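PDB 6AO7: acetyltransferase from Elizabethkingia anophelis, which binds acetyl-CoA and probably transfers its acetyl group to an acceptor, as GNAT family enzymes do. Local coordinates for residues A[61-66]-A[93-98]. Residues are numbered along the deposited sequence; the frame is centred on the assembly and turned at random.
Sequences YVLYPW and KDVILK
Tyr61 reaches from strand 56-65 to helix 87-101 and meets it in two ways, with a ring face on Val95 and with its hydroxyl on Asp94. With CG of Tyr61 between the backbone N and the carbonyl carbon (chi1 63°), the ring is set so that one face lies under Val95, whose CG2 methyl sits over the ring centre in a CH-pi contact. At the ring edge, OH donates a hydrogen bond of 2.7 Å to OD2 of Asp94. The carboxylate is turned 54° from the ring plane and takes this bond on its anti side, slightly out of its own plane. The syn lone pair of the same OD2 receives NZ of Lys98, one helical turn on, in a salt bridge of 2.8 Å. OD2 thus accepts from two donors, which together probably hold the carboxylate's rotation and would favour its charged form. The bent Lys98 chain crosses the tyrosine tip, CE lying 3.7 Å from Tyr61 OH. Two residues along the strand, CD2 of Leu63 packs at 3.6 Å against CG1 of Val95, while CD1 of Leu63 lies 4.1 Å from CB of Lys98. Tyr49 meets the Tyr61 ring from the adjacent strand, and Ile73 and Leu107 extend the apolar layer around Val95. The axes of 61-65 and 93-98 run 28° from parallel and come within 10.3 Å of each other. The side chain of Tyr61 is about 8 Å from bound acetyl-CoA. This is the alpha/beta layering of the GNAT fold, in which the helix after central strand 70-78 covers one face of the mixed sheet.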
ATOM      1  N   TYR A  61      15.916 -16.022   0.064  1.00 33.15           N
ATOM      2  CA  TYR A  61      15.405 -15.147   1.112  1.00 31.90           C
ATOM      3  C   TYR A  61      16.308 -15.243   2.344  1.00 32.40           C
ATOM      4  O   TYR A  61      17.061 -16.207   2.523  1.00 33.46           O
ATOM      5  CB  TYR A  61      13.945 -15.460   1.477  1.00 28.67           C
ATOM      6  CG  TYR A  61      13.657 -16.827   2.065  1.00 32.37           C
ATOM      7  CD1 TYR A  61      13.869 -17.090   3.425  1.00 30.88           C
ATOM      8  CD2 TYR A  61      13.108 -17.843   1.277  1.00 33.50           C
ATOM      9  CE1 TYR A  61      13.559 -18.323   3.971  1.00 35.42           C
ATOM     10  CE2 TYR A  61      12.793 -19.090   1.820  1.00 31.87           C
ATOM     11  CZ  TYR A  61      13.023 -19.320   3.169  1.00 36.52           C
ATOM     12  OH  TYR A  61      12.709 -20.540   3.729  1.00 36.13           O
ATOM     13  N   VAL A  62      16.229 -14.207   3.178  1.00 33.18           N
ATOM     14  CA  VAL A  62      16.975 -14.119   4.429  1.00 32.04           C
ATOM     15  C   VAL A  62      15.989 -13.911   5.573  1.00 29.41           C
ATOM     16  O   VAL A  62      15.184 -12.960   5.546  1.00 32.10           O
ATOM     17  CB  VAL A  62      17.995 -12.972   4.402  1.00 29.74           C
ATOM     18  CG1 VAL A  62      18.694 -12.867   5.767  1.00 31.92           C
ATOM     19  CG2 VAL A  62      18.979 -13.170   3.264  1.00 32.19           C
ATOM     20  N   LEU A  63      16.056 -14.792   6.574  1.00 30.57           N
ATOM     21  CA  LEU A  63      15.303 -14.651   7.815  1.00 32.21           C
ATOM     22  C   LEU A  63      16.198 -14.038   8.880  1.00 32.89           C
ATOM     23  O   LEU A  63      17.333 -14.482   9.067  1.00 36.71           O
ATOM     24  CB  LEU A  63      14.789 -16.002   8.303  1.00 34.68           C
ATOM     25  CG  LEU A  63      13.490 -16.503   7.691  1.00 36.68           C
ATOM     26  CD1 LEU A  63      13.239 -17.907   8.147  1.00 32.81           C
ATOM     27  CD2 LEU A  63      12.328 -15.581   8.116  1.00 43.54           C
ATOM     28  N   TYR A  64      15.663 -13.056   9.606  1.00 35.84           N
ATOM     29  CA  TYR A  64      16.443 -12.232  10.528  1.00 33.94           C
ATOM     30  C   TYR A  64      15.673 -12.063  11.832  1.00 32.68           C
ATOM     31  O   TYR A  64      14.776 -11.210  11.918  1.00 30.05           O
ATOM     32  CB  TYR A  64      16.736 -10.871   9.900  1.00 36.26           C
ATOM     33  CG  TYR A  64      17.388  -9.855  10.815  1.00 41.68           C
ATOM     34  CD1 TYR A  64      16.648  -8.838  11.403  1.00 40.59           C
ATOM     35  CD2 TYR A  64      18.755  -9.900  11.061  1.00 41.22           C
ATOM     36  CE1 TYR A  64      17.255  -7.895  12.226  1.00 52.50           C
ATOM     37  CE2 TYR A  64      19.372  -8.966  11.880  1.00 50.58           C
ATOM     38  CZ  TYR A  64      18.618  -7.967  12.460  1.00 57.84           C
ATOM     39  OH  TYR A  64      19.233  -7.043  13.273  1.00 66.41           O
ATOM     40  N   PRO A  65      15.993 -12.851  12.864  1.00 32.60           N
ATOM     41  CA  PRO A  65      15.254 -12.740  14.134  1.00 40.09           C
ATOM     42  C   PRO A  65      15.428 -11.380  14.798  1.00 41.48           C
ATOM     43  O   PRO A  65      16.529 -10.833  14.860  1.00 40.35           O
ATOM     44  CB  PRO A  65      15.859 -13.856  14.992  1.00 43.64           C
ATOM     45  CG  PRO A  65      16.405 -14.877  13.987  1.00 34.98           C
ATOM     46  CD  PRO A  65      16.866 -14.040  12.816  1.00 37.72           C
ATOM     47  N   TRP A  66      14.317 -10.828  15.291  1.00 33.78           N
ATOM     48  CA  TRP A  66      14.356  -9.695  16.212  1.00 36.65           C
ATOM     49  C   TRP A  66      14.561 -10.136  17.648  1.00 43.29           C
ATOM     50  O   TRP A  66      15.269  -9.475  18.423  1.00 46.26           O
ATOM     51  CB  TRP A  66      13.046  -8.916  16.170  1.00 37.01           C
ATOM     52  CG  TRP A  66      12.789  -8.228  14.913  1.00 39.76           C
ATOM     53  CD1 TRP A  66      13.539  -8.269  13.779  1.00 42.52           C
ATOM     54  CD2 TRP A  66      11.706  -7.348  14.653  1.00 39.77           C
ATOM     55  NE1 TRP A  66      12.972  -7.475  12.811  1.00 44.18           N
ATOM     56  CE2 TRP A  66      11.844  -6.895  13.327  1.00 40.87           C
ATOM     57  CE3 TRP A  66      10.617  -6.905  15.410  1.00 39.13           C
ATOM     58  CZ2 TRP A  66      10.934  -6.020  12.742  1.00 42.84           C
ATOM     59  CZ3 TRP A  66       9.716  -6.035  14.827  1.00 38.22           C
ATOM     60  CH2 TRP A  66       9.886  -5.598  13.511  1.00 37.83           C
ATOM     61  N   LYS A  93       5.540 -19.106   1.109  1.00 39.28           N
ATOM     62  CA  LYS A  93       5.026 -20.293   1.792  1.00 39.18           C
ATOM     63  C   LYS A  93       6.130 -21.029   2.540  1.00 43.08           C
ATOM     64  O   LYS A  93       5.909 -21.541   3.647  1.00 44.72           O
ATOM     65  CB  LYS A  93       4.373 -21.240   0.778  1.00 37.33           C
ATOM     66  N   ASP A  94       7.314 -21.134   1.930  1.00 36.84           N
ATOM     67  CA  ASP A  94       8.413 -21.832   2.582  1.00 33.91           C
ATOM     68  C   ASP A  94       8.919 -21.054   3.790  1.00 35.42           C
ATOM     69  O   ASP A  94       9.238 -21.653   4.818  1.00 38.13           O
ATOM     70  CB  ASP A  94       9.538 -22.085   1.580  1.00 37.27           C
ATOM     71  CG  ASP A  94      10.548 -23.081   2.087  1.00 37.65           C
ATOM     72  OD1 ASP A  94      10.252 -24.290   2.014  1.00 45.10           O
ATOM     73  OD2 ASP A  94      11.627 -22.665   2.561  1.00 39.92           O
ATOM     74  N   VAL A  95       8.986 -19.719   3.691  1.00 34.52           N
ATOM     75  CA  VAL A  95       9.412 -18.906   4.833  1.00 39.05           C
ATOM     76  C   VAL A  95       8.478 -19.118   6.013  1.00 37.79           C
ATOM     77  O   VAL A  95       8.926 -19.244   7.162  1.00 36.14           O
ATOM     78  CB  VAL A  95       9.462 -17.414   4.467  1.00 45.66           C
ATOM     79  CG1 VAL A  95       9.849 -16.592   5.702  1.00 46.03           C
ATOM     80  CG2 VAL A  95      10.412 -17.164   3.345  1.00 53.03           C
ATOM     81  N   ILE A  96       7.167 -19.115   5.747  1.00 32.44           N
ATOM     82  CA  ILE A  96       6.164 -19.277   6.794  1.00 35.44           C
ATOM     83  C   ILE A  96       6.377 -20.582   7.543  1.00 42.25           C
ATOM     84  O   ILE A  96       6.274 -20.635   8.777  1.00 46.23           O
ATOM     85  CB  ILE A  96       4.749 -19.207   6.188  1.00 37.50           C
ATOM     86  CG1 ILE A  96       4.443 -17.799   5.673  1.00 42.55           C
ATOM     87  CG2 ILE A  96       3.720 -19.665   7.205  1.00 43.22           C
ATOM     88  CD1 ILE A  96       3.161 -17.710   4.830  1.00 44.96           C
ATOM     89  N   LEU A  97       6.690 -21.657   6.817  1.00 45.07           N
ATOM     90  CA  LEU A  97       6.921 -22.933   7.488  1.00 51.83           C
ATOM     91  C   LEU A  97       8.213 -22.905   8.299  1.00 47.15           C
ATOM     92  O   LEU A  97       8.254 -23.413   9.426  1.00 46.20           O
ATOM     93  CB  LEU A  97       6.946 -24.069   6.470  1.00 60.27           C
ATOM     94  CG  LEU A  97       6.775 -25.458   7.091  1.00 78.47           C
ATOM     95  CD1 LEU A  97       5.705 -26.234   6.340  1.00 89.03           C
ATOM     96  CD2 LEU A  97       8.088 -26.235   7.122  1.00 78.83           C
ATOM     97  N   LYS A  98       9.276 -22.312   7.750  1.00 45.56           N
ATOM     98  CA  LYS A  98      10.551 -22.273   8.466  1.00 46.38           C
ATOM     99  C   LYS A  98      10.436 -21.475   9.761  1.00 40.42           C
ATOM    100  O   LYS A  98      11.035 -21.835  10.782  1.00 40.05           O
ATOM    101  CB  LYS A  98      11.639 -21.668   7.577  1.00 46.50           C
ATOM    102  CG  LYS A  98      12.688 -22.643   7.089  1.00 53.09           C
ATOM    103  CD  LYS A  98      12.157 -23.571   6.011  1.00 51.54           C
ATOM    104  CE  LYS A  98      13.278 -23.951   5.074  1.00 48.35           C
ATOM    105  NZ  LYS A  98      12.816 -24.786   3.941  1.00 59.90           N
TER